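Long-range contacts in leucine aminopeptidase 2, chloroplastic (Streptomyces sp. BC16019, PDB 5LHJ), which probably removes unsubstituted N-terminal amino acids from peptides as a manganese-dependent aminopeptidase of the M17 family, and takes part in bottromycin maturation: residues R421-S426 / S435-D440; L323-V328 / T340-E345; A429-C434 / A445-D450. All coordinates share one frame; numbering follows the deposited sequence.

Contact 1: residues R421-S426 / S435-D440; sequences RRNLRS and SHRHGD
Asn423, in the short 3-10 segment 422-424, comes closest to the loop 435-440 at Ser435, with 5.7 Å between their CA atoms. At this point the fit is tight: the carbonyl Asn423 O lies 3.2 Å from Ser435 CB. Beyond it the side-chain amide of Asn423 crosses the end of Arg437 at about a right angle, and the amide and guanidinium planes are perpendicular. Arg437 NH1 gives a straight hydrogen bond to Asn423 OD1 (2.8 Å, 164° at the hydrogen), which receives it on a lone pair in the carbonyl plane and lies close to the guanidinium plane. With CG beside the backbone N (chi1 -73°), the Asn423 amide is set to receive this bond, while ND2 donates to Glu420. Arg422 NH2 stands 3.8 Å from Arg437 NH1, and a water accepts from both, at 3.1 Å from Arg422 NH2 and more weakly from Arg437 NH1. Both arginines also form long, weak ion pairs with Glu471 of the second subunit, whose charge probably offsets theirs, and Arg422 NH1 bonds to His419 O. Ser435 OG also bonds to Gln443. Its bond from Arg437 N, at 3.0 Å from Ser435 OG, makes an ST turn; Gly439, two residues after Arg437, is the N-cap of helix 440-449, at a subunit interface of the catalytic domain.

Contact 2: residues L323-V328 / T340-E345; sequences LRVGDV and THTDNE
Thr342 OG1 is gripped by two backbone groups, Gly268 O and Ser271 N, and this fixes the rotation of the side chain. Its methyl branch therefore makes the contact: CG2, beside the backbone N and anti to the carbonyl carbon (OG1 chi1 66°), points at the loop 323-328. Thr342 CG2 lies 3.5 Å from the carbonyl oxygen Leu323 O and 4.1 Å from Val325 CG2, with the Val325 and Thr342 side chains crossing at about a right angle. The other methyl, Val325 CG1, reaches the backbone instead, lying 3.9 Å from Thr340 O. The CA atoms of Val325 and Thr340 are 5.3 Å apart, so the two chains run close, and the 206 Å² buried between them is held by van der Waals packing.

Each loop is stiffened from within. On one side Arg324 to Asp327 form a type II turn, and Asp327 OD2 takes two good bonds, from Arg324 N, well above the carboxylate plane, and from Arg324 NE on its syn lone pair (3.2 Å, a salt bridge), with a weaker one from Arg324 NH2. Arg324 NH1 also forms a salt bridge with Glu315 of the third subunit. On the other, a type I turn from His341 to Asn344 is braced by Asp343 N donating to His341 ND1 at 3.2 Å, in the ring plane. Asp343 lies in this second turn and Glu345 directly follows it; both are seen as manganese ligands of this protein, though no manganese is bound to this chain. The segment 340-345 opens the stretch matching the NTDAEGRL signature of M17 aminopeptidases.

Contact 3: residues A429-C434 / A445-D450; sequences ADRVNC and ALFLQD
Arg431 and Phe447 cross at about a right angle, and Asp450 comes at the arginine from the opposite direction. The aromatic ring is met both obliquely and at its edge. Arg431 CD approaches it obliquely, 3.4 Å from Phe447 CE2, while the carbonyl Val432 O sits at the ring edge in its plane, 3.4 Å from Phe447 CD2. Asn433 CA also lies obliquely, 4.0 Å from Phe447 CE2. The phenylalanine gets there because its CG is anti to the backbone N (chi1 -178°), sending the ring out from helix 440-449 against the strand 431-432.

Past the ring the arginine chain bends at chi3, which turns NE to the acid. Arg431 NE donates to Asp450 OD2 at 2.9 Å with 160° at the hydrogen, a salt bridge lying close to the guanidinium plane and using the anti lone pair of the carboxylate; the guanidinium and carboxylate planes are 46° apart. Arg431 CZ lies 5.7 Å from the centroid of the Phe447 ring, so any cation-pi attraction is weak. The other carboxylate oxygen, Asp450 OD1, pairs with Arg421, and Arg431 NH1 bonds to Thr335; the carboxylate is thus shared by two arginines. A methionine in place of Arg431 would probably leave Asp450 OD2 without its charged mate and Thr335 OG1 without its partner. The arrangement is strand-on-helix packing in the catalytic domain, in which Phe447 of helix 440-449 packs on strand 431-432 next to the Arg431-Asp450 salt bridge.

Contacts 1 and 3 hold the same chain region, their segments alternating along it, with centres about 9 Å apart; Leu424 O of contact 1 probably bonds Val432 N of contact 3. Contact 2 closes earlier in the chain and joins contact 3 through Thr340, whose OG1 and N probably bond Cys434 O and Asn433 OD1. Contact 3 is buried, and there an aromatic ring and a salt bridge bind strand to helix. The surface contact 1 relies on an amide-guanidinium bond and water near another subunit. Contact 2, partly buried, meets through methyl groups and carbonyls, with its polar bonds inside each loop beside the metal ligands.

Contact 1: residues R421-S426 / S435-D440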
loop_
_atom_site.group_PDB
_atom_site.type_symbol
_atom_site.label_atom_id
_atom_site.label_comp_id
_atom_site.label_asym_id
_atom_site.label_seq_id
_atom_site.Cartn_x
_atom_site.Cartn_y
_atom_site.Cartn_z
ATOM N N ARG A 421 -3.573 -16.948 -24.633
ATOM C CA ARG A 421 -2.991 -16.162 -25.727
ATOM C C ARG A 421 -3.722 -14.842 -25.930
ATOM O O ARG A 421 -3.118 -13.873 -26.386
ATOM C CB ARG A 421 -2.933 -16.948 -27.044
ATOM C CG ARG A 421 -1.927 -18.075 -26.996
ATOM C CD ARG A 421 -1.621 -18.675 -28.362
ATOM N NE ARG A 421 -0.275 -19.245 -28.345
ATOM C CZ ARG A 421 0.864 -18.549 -28.434
ATOM N NH1 ARG A 421 0.858 -17.219 -28.585
ATOM N NH2 ARG A 421 2.024 -19.194 -28.372
ATOM N N ARG A 422 -4.999 -14.770 -25.557
ATOM C CA ARG A 422 -5.713 -13.506 -25.661
ATOM C C ARG A 422 -5.086 -12.417 -24.782
ATOM O O ARG A 422 -5.225 -11.230 -25.078
ATOM C CB ARG A 422 -7.181 -13.668 -25.303
ATOM C CG ARG A 422 -7.434 -13.868 -23.840
ATOM C CD ARG A 422 -8.860 -14.349 -23.608
ATOM N NE ARG A 422 -9.272 -13.936 -22.284
ATOM C CZ ARG A 422 -8.899 -14.506 -21.143
ATOM N NH1 ARG A 422 -8.102 -15.579 -21.094
ATOM N NH2 ARG A 422 -9.343 -13.987 -20.023
ATOM N N ASN A 423 -4.413 -12.827 -23.708
ATOM C CA ASN A 423 -3.691 -11.894 -22.842
ATOM C C ASN A 423 -2.335 -11.420 -23.351
ATOM O O ASN A 423 -1.688 -10.611 -22.693
ATOM C CB ASN A 423 -3.595 -12.456 -21.428
ATOM C CG ASN A 423 -4.934 -12.401 -20.716
ATOM O OD1 ASN A 423 -5.712 -11.454 -20.921
ATOM N ND2 ASN A 423 -5.222 -13.406 -19.903
ATOM N N LEU A 424 -1.911 -11.918 -24.501
ATOM C CA LEU A 424 -0.761 -11.378 -25.207
ATOM C C LEU A 424 -1.123 -10.210 -26.164
ATOM O O LEU A 424 -0.236 -9.557 -26.684
ATOM C CB LEU A 424 -0.069 -12.492 -25.989
ATOM C CG LEU A 424 0.542 -13.646 -25.178
ATOM C CD1 LEU A 424 1.182 -14.651 -26.111
ATOM C CD2 LEU A 424 1.550 -13.119 -24.179
ATOM N N ARG A 425 -2.410 -9.938 -26.376
ATOM C CA ARG A 425 -2.841 -8.953 -27.385
ATOM C C ARG A 425 -2.402 -7.539 -27.028
ATOM O O ARG A 425 -2.438 -7.156 -25.859
ATOM C CB ARG A 425 -4.368 -8.982 -27.563
ATOM C CG ARG A 425 -4.862 -10.249 -28.217
ATOM C CD ARG A 425 -6.384 -10.344 -28.141
ATOM N NE ARG A 425 -6.860 -11.616 -28.688
ATOM C CZ ARG A 425 -8.101 -12.092 -28.567
ATOM N NH1 ARG A 425 -9.046 -11.403 -27.921
ATOM N NH2 ARG A 425 -8.397 -13.279 -29.095
ATOM N N SER A 426 -1.983 -6.788 -28.044
ATOM C CA SER A 426 -1.579 -5.387 -27.934
ATOM C C SER A 426 -2.439 -4.519 -28.855
ATOM O O SER A 426 -2.823 -4.947 -29.938
ATOM C CB SER A 426 -0.122 -5.248 -28.365
ATOM O OG SER A 426 0.315 -3.900 -28.476
ATOM N N SER A 435 0.460 -8.390 -19.445
ATOM C CA SER A 435 -0.996 -8.178 -19.536
ATOM C C SER A 435 -1.584 -7.435 -18.351
ATOM O O SER A 435 -2.753 -7.008 -18.406
ATOM C CB SER A 435 -1.719 -9.523 -19.641
ATOM O OG SER A 435 -1.561 -10.249 -18.443
ATOM N N HIS A 436 -0.824 -7.341 -17.259
ATOM C CA HIS A 436 -1.322 -6.858 -15.975
ATOM C C HIS A 436 -2.496 -7.694 -15.454
ATOM O O HIS A 436 -3.278 -7.213 -14.634
ATOM C CB HIS A 436 -1.715 -5.369 -16.029
ATOM C CG HIS A 436 -0.638 -4.487 -16.570
ATOM N ND1 HIS A 436 -0.646 -4.014 -17.862
ATOM C CD2 HIS A 436 0.482 -3.996 -15.995
ATOM C CE1 HIS A 436 0.426 -3.269 -18.063
ATOM N NE2 HIS A 436 1.134 -3.253 -16.948
ATOM N N ARG A 437 -2.599 -8.941 -15.911
ATOM C CA ARG A 437 -3.649 -9.848 -15.470
ATOM C C ARG A 437 -2.999 -11.086 -14.870
ATOM O O ARG A 437 -1.813 -11.352 -15.080
ATOM C CB ARG A 437 -4.525 -10.252 -16.639
ATOM C CG ARG A 437 -5.444 -9.144 -17.129
ATOM C CD ARG A 437 -6.180 -9.580 -18.384
ATOM N NE ARG A 437 -7.533 -9.039 -18.453
ATOM C CZ ARG A 437 -8.469 -9.426 -19.329
ATOM N NH1 ARG A 437 -8.217 -10.352 -20.265
ATOM N NH2 ARG A 437 -9.678 -8.869 -19.280
ATOM N N HIS A 438 -3.797 -11.853 -14.147
ATOM C CA HIS A 438 -3.349 -13.142 -13.637
ATOM C C HIS A 438 -2.953 -14.083 -14.772
ATOM O O HIS A 438 -3.456 -13.969 -15.882
ATOM C CB HIS A 438 -4.455 -13.813 -12.835
ATOM C CG HIS A 438 -4.793 -13.114 -11.563
ATOM N ND1 HIS A 438 -3.846 -12.815 -10.608
ATOM C CD2 HIS A 438 -5.984 -12.697 -11.064
ATOM C CE1 HIS A 438 -4.438 -12.229 -9.578
ATOM N NE2 HIS A 438 -5.730 -12.134 -9.838
ATOM N N GLY A 439 -2.043 -15.004 -14.470
ATOM C CA GLY A 439 -1.573 -16.014 -15.431
ATOM C C GLY A 439 -0.261 -15.693 -16.127
ATOM O O GLY A 439 0.048 -16.290 -17.175
ATOM N N ASP A 440 0.537 -14.786 -15.553
ATOM C CA ASP A 440 1.766 -14.347 -16.245
ATOM C C ASP A 440 2.777 -15.480 -16.512
ATOM O O ASP A 440 3.497 -15.434 -17.509
ATOM C CB ASP A 440 2.465 -13.198 -15.507
ATOM C CG ASP A 440 3.603 -12.596 -16.324
ATOM O OD1 ASP A 440 3.360 -12.199 -17.492
ATOM O OD2 ASP A 440 4.755 -12.582 -15.823
HETATM O O HOH W 1 -11.223 -11.635 -20.935
#

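Contact 2: residues L323-V328 / T340-E345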
loop_
_atom_site.group_PDB
_atom_site.type_symbol
_atom_site.label_atom_id
_atom_site.label_comp_id
_atom_site.label_asym_id
_atom_site.label_seq_id
_atom_site.Cartn_x
_atom_site.Cartn_y
_atom_site.Cartn_z
ATOM N N LEU A 323 15.001 1.761 -21.432
ATOM C CA LEU A 323 13.811 1.289 -22.138
ATOM C C LEU A 323 12.535 1.853 -21.513
ATOM O O LEU A 323 12.383 1.826 -20.295
ATOM C CB LEU A 323 13.770 -0.243 -22.098
ATOM C CG LEU A 323 12.673 -0.939 -22.921
ATOM C CD1 LEU A 323 12.647 -0.535 -24.380
ATOM C CD2 LEU A 323 12.869 -2.434 -22.809
ATOM N N ARG A 324 11.646 2.394 -22.343
ATOM C CA ARG A 324 10.459 3.100 -21.859
ATOM C C ARG A 324 9.213 2.247 -22.000
ATOM O O ARG A 324 9.060 1.516 -22.966
ATOM C CB ARG A 324 10.230 4.401 -22.646
ATOM C CG ARG A 324 11.317 5.473 -22.508
ATOM C CD ARG A 324 11.304 6.474 -23.657
ATOM N NE ARG A 324 11.893 5.803 -24.794
ATOM C CZ ARG A 324 12.846 6.242 -25.599
ATOM N NH1 ARG A 324 13.333 7.485 -25.564
ATOM N NH2 ARG A 324 13.259 5.395 -26.532
ATOM N N VAL A 325 8.284 2.411 -21.065
ATOM C CA VAL A 325 6.938 1.862 -21.215
ATOM C C VAL A 325 6.292 2.481 -22.460
ATOM O O VAL A 325 6.332 3.710 -22.637
ATOM C CB VAL A 325 6.070 2.156 -19.963
ATOM C CG1 VAL A 325 4.614 1.760 -20.197
ATOM C CG2 VAL A 325 6.648 1.436 -18.752
ATOM N N GLY A 326 5.737 1.638 -23.327
ATOM C CA GLY A 326 5.158 2.091 -24.601
ATOM C C GLY A 326 6.069 1.905 -25.801
ATOM O O GLY A 326 5.595 1.963 -26.947
ATOM N N ASP A 327 7.362 1.681 -25.564
ATOM C CA ASP A 327 8.289 1.387 -26.661
ATOM C C ASP A 327 7.914 0.089 -27.350
ATOM O O ASP A 327 7.278 -0.782 -26.753
ATOM C CB ASP A 327 9.733 1.316 -26.179
ATOM C CG ASP A 327 10.335 2.692 -25.914
ATOM O OD1 ASP A 327 9.665 3.721 -26.191
ATOM O OD2 ASP A 327 11.488 2.730 -25.432
ATOM N N VAL A 328 8.294 -0.007 -28.615
ATOM C CA VAL A 328 8.043 -1.199 -29.399
ATOM C C VAL A 328 9.381 -1.739 -29.872
ATOM O O VAL A 328 10.205 -0.992 -30.434
ATOM C CB VAL A 328 7.056 -0.923 -30.562
ATOM C CG1 VAL A 328 6.982 -2.108 -31.517
ATOM C CG2 VAL A 328 5.677 -0.604 -30.010
ATOM N N THR A 340 4.930 -3.037 -22.106
ATOM C CA THR A 340 3.931 -2.508 -21.182
ATOM C C THR A 340 4.398 -2.497 -19.720
ATOM O O THR A 340 3.760 -1.858 -18.882
ATOM C CB THR A 340 2.617 -3.283 -21.317
ATOM O OG1 THR A 340 2.870 -4.672 -21.128
ATOM C CG2 THR A 340 2.011 -3.069 -22.726
ATOM N N HIS A 341 5.483 -3.207 -19.404
ATOM C CA HIS A 341 6.074 -3.181 -18.061
ATOM C C HIS A 341 7.550 -3.537 -18.219
ATOM O O HIS A 341 7.860 -4.606 -18.746
ATOM C CB HIS A 341 5.337 -4.183 -17.128
ATOM C CG HIS A 341 5.544 -3.926 -15.667
ATOM N ND1 HIS A 341 6.787 -3.950 -15.084
ATOM C CD2 HIS A 341 4.672 -3.644 -14.667
ATOM C CE1 HIS A 341 6.683 -3.688 -13.791
ATOM N NE2 HIS A 341 5.408 -3.483 -13.515
ATOM N N THR A 342 8.450 -2.655 -17.773
ATOM C CA THR A 342 9.893 -2.873 -17.949
ATOM C C THR A 342 10.484 -3.988 -17.065
ATOM O O THR A 342 11.607 -4.420 -17.298
ATOM C CB THR A 342 10.716 -1.581 -17.749
ATOM O OG1 THR A 342 10.630 -1.155 -16.384
ATOM C CG2 THR A 342 10.236 -0.481 -18.687
ATOM N N ASP A 343 9.756 -4.426 -16.043
ATOM C CA ASP A 343 10.158 -5.577 -15.218
ATOM C C ASP A 343 9.943 -6.953 -15.886
ATOM O O ASP A 343 10.486 -7.950 -15.399
ATOM C CB ASP A 343 9.472 -5.536 -13.851
ATOM C CG ASP A 343 10.109 -6.473 -12.823
ATOM O OD1 ASP A 343 11.349 -6.645 -12.810
ATOM O OD2 ASP A 343 9.354 -7.043 -12.001
ATOM N N ASN A 344 9.204 -7.026 -17.000
ATOM C CA ASN A 344 9.094 -8.278 -17.770
ATOM C C ASN A 344 10.086 -8.261 -18.941
ATOM O O ASN A 344 9.731 -8.497 -20.104
ATOM C CB ASN A 344 7.663 -8.531 -18.250
ATOM C CG ASN A 344 6.759 -9.091 -17.156
ATOM O OD1 ASN A 344 7.192 -9.330 -16.016
ATOM N ND2 ASN A 344 5.496 -9.320 -17.501
ATOM N N GLU A 345 11.340 -8.006 -18.599
ATOM C CA GLU A 345 12.400 -7.818 -19.600
ATOM C C GLU A 345 12.977 -9.142 -20.085
ATOM O O GLU A 345 13.441 -9.218 -21.214
ATOM C CB GLU A 345 13.499 -6.882 -19.062
ATOM C CG GLU A 345 14.680 -7.537 -18.355
ATOM C CD GLU A 345 14.372 -8.215 -17.046
ATOM O OE1 GLU A 345 13.273 -8.017 -16.476
ATOM O OE2 GLU A 345 15.252 -8.951 -16.567
#

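Contact 3: residues A429-C434 / A445-D450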
loop_
_atom_site.group_PDB
_atom_site.type_symbol
_atom_site.label_atom_id
_atom_site.label_comp_id
_atom_site.label_asym_id
_atom_site.label_seq_id
_atom_site.Cartn_x
_atom_site.Cartn_y
_atom_site.Cartn_z
ATOM N N ALA A 429 1.267 -3.254 -31.093
ATOM C CA ALA A 429 2.217 -4.220 -31.654
ATOM C C ALA A 429 1.591 -5.612 -31.821
ATOM O O ALA A 429 0.385 -5.804 -31.595
ATOM C CB ALA A 429 3.455 -4.271 -30.782
ATOM N N ASP A 430 2.407 -6.590 -32.229
ATOM C CA ASP A 430 1.921 -7.965 -32.353
ATOM C C ASP A 430 1.581 -8.607 -31.004
ATOM O O ASP A 430 0.698 -9.458 -30.932
ATOM C CB ASP A 430 2.924 -8.851 -33.106
ATOM C CG ASP A 430 3.160 -8.408 -34.530
ATOM O OD1 ASP A 430 2.252 -7.795 -35.163
ATOM O OD2 ASP A 430 4.270 -8.684 -35.030
ATOM N N ARG A 431 2.284 -8.194 -29.947
ATOM C CA ARG A 431 2.056 -8.716 -28.612
ATOM C C ARG A 431 2.534 -7.721 -27.571
ATOM O O ARG A 431 3.286 -6.783 -27.894
ATOM C CB ARG A 431 2.829 -10.019 -28.417
ATOM C CG ARG A 431 4.329 -9.830 -28.573
ATOM C CD ARG A 431 5.069 -11.138 -28.518
ATOM N NE ARG A 431 5.031 -11.933 -29.737
ATOM C CZ ARG A 431 5.677 -11.672 -30.873
ATOM N NH1 ARG A 431 6.385 -10.561 -31.043
ATOM N NH2 ARG A 431 5.602 -12.546 -31.863
ATOM N N VAL A 432 2.122 -7.958 -26.332
ATOM C CA VAL A 432 2.660 -7.239 -25.164
ATOM C C VAL A 432 3.603 -8.134 -24.368
ATOM O O VAL A 432 3.508 -9.360 -24.446
ATOM C CB VAL A 432 1.560 -6.737 -24.201
ATOM C CG1 VAL A 432 0.645 -5.758 -24.905
ATOM C CG2 VAL A 432 0.760 -7.891 -23.564
ATOM N N ASN A 433 4.483 -7.515 -23.581
ATOM C CA ASN A 433 5.290 -8.263 -22.605
ATOM C C ASN A 433 4.668 -8.360 -21.225
ATOM O O ASN A 433 5.264 -8.994 -20.350
ATOM C CB ASN A 433 6.731 -7.736 -22.520
ATOM C CG ASN A 433 6.861 -6.451 -21.719
ATOM O OD1 ASN A 433 5.948 -5.633 -21.655
ATOM N ND2 ASN A 433 8.023 -6.278 -21.095
ATOM N N CYS A 434 3.493 -7.753 -21.016
ATOM C CA CYS A 434 2.799 -7.820 -19.727
ATOM C C CYS A 434 1.328 -7.491 -19.901
ATOM O O CYS A 434 0.987 -6.429 -20.450
ATOM C CB CYS A 434 3.417 -6.832 -18.744
ATOM S SG CYS A 434 2.707 -6.874 -17.077
ATOM N N ALA A 445 5.386 -18.153 -21.116
ATOM C CA ALA A 445 5.721 -19.350 -21.872
ATOM C C ALA A 445 5.150 -19.264 -23.289
ATOM O O ALA A 445 5.837 -19.573 -24.266
ATOM C CB ALA A 445 5.207 -20.594 -21.144
ATOM N N LEU A 446 3.889 -18.827 -23.396
ATOM C CA LEU A 446 3.245 -18.605 -24.708
ATOM C C LEU A 446 3.965 -17.529 -25.543
ATOM O O LEU A 446 4.126 -17.668 -26.757
ATOM C CB LEU A 446 1.770 -18.229 -24.519
ATOM C CG LEU A 446 0.894 -19.335 -23.906
ATOM C CD1 LEU A 446 -0.434 -18.775 -23.414
ATOM C CD2 LEU A 446 0.666 -20.467 -24.901
ATOM N N PHE A 447 4.384 -16.455 -24.878
ATOM C CA PHE A 447 5.192 -15.399 -25.494
ATOM C C PHE A 447 6.452 -15.998 -26.128
ATOM O O PHE A 447 6.738 -15.746 -27.319
ATOM C CB PHE A 447 5.517 -14.328 -24.422
ATOM C CG PHE A 447 6.310 -13.155 -24.909
ATOM C CD1 PHE A 447 7.677 -13.274 -25.199
ATOM C CD2 PHE A 447 5.716 -11.903 -25.027
ATOM C CE1 PHE A 447 8.416 -12.179 -25.630
ATOM C CE2 PHE A 447 6.461 -10.803 -25.441
ATOM C CZ PHE A 447 7.808 -10.944 -25.753
ATOM N N LEU A 448 7.206 -16.773 -25.349
ATOM C CA LEU A 448 8.440 -17.398 -25.849
ATOM C C LEU A 448 8.169 -18.372 -26.992
ATOM O O LEU A 448 8.937 -18.446 -27.955
ATOM C CB LEU A 448 9.174 -18.134 -24.729
ATOM C CG LEU A 448 9.700 -17.301 -23.557
ATOM C CD1 LEU A 448 10.324 -18.237 -22.528
ATOM C CD2 LEU A 448 10.703 -16.251 -23.992
ATOM N N GLN A 449 7.075 -19.121 -26.879
ATOM C CA GLN A 449 6.711 -20.104 -27.896
ATOM C C GLN A 449 6.628 -19.487 -29.299
ATOM O O GLN A 449 7.016 -20.142 -30.266
ATOM C CB GLN A 449 5.391 -20.789 -27.545
ATOM C CG GLN A 449 5.042 -21.965 -28.451
ATOM C CD GLN A 449 3.773 -22.680 -28.017
ATOM O OE1 GLN A 449 2.898 -22.091 -27.383
ATOM N NE2 GLN A 449 3.665 -23.960 -28.371
ATOM N N ASP A 450 6.142 -18.242 -29.385
ATOM C CA ASP A 450 6.001 -17.499 -30.660
ATOM C C ASP A 450 7.331 -17.422 -31.445
ATOM O O ASP A 450 7.336 -17.295 -32.673
ATOM C CB ASP A 450 5.595 -16.022 -30.423
ATOM C CG ASP A 450 4.165 -15.809 -29.896
ATOM O OD1 ASP A 450 3.298 -16.704 -29.896
ATOM O OD2 ASP A 450 3.921 -14.647 -29.462
#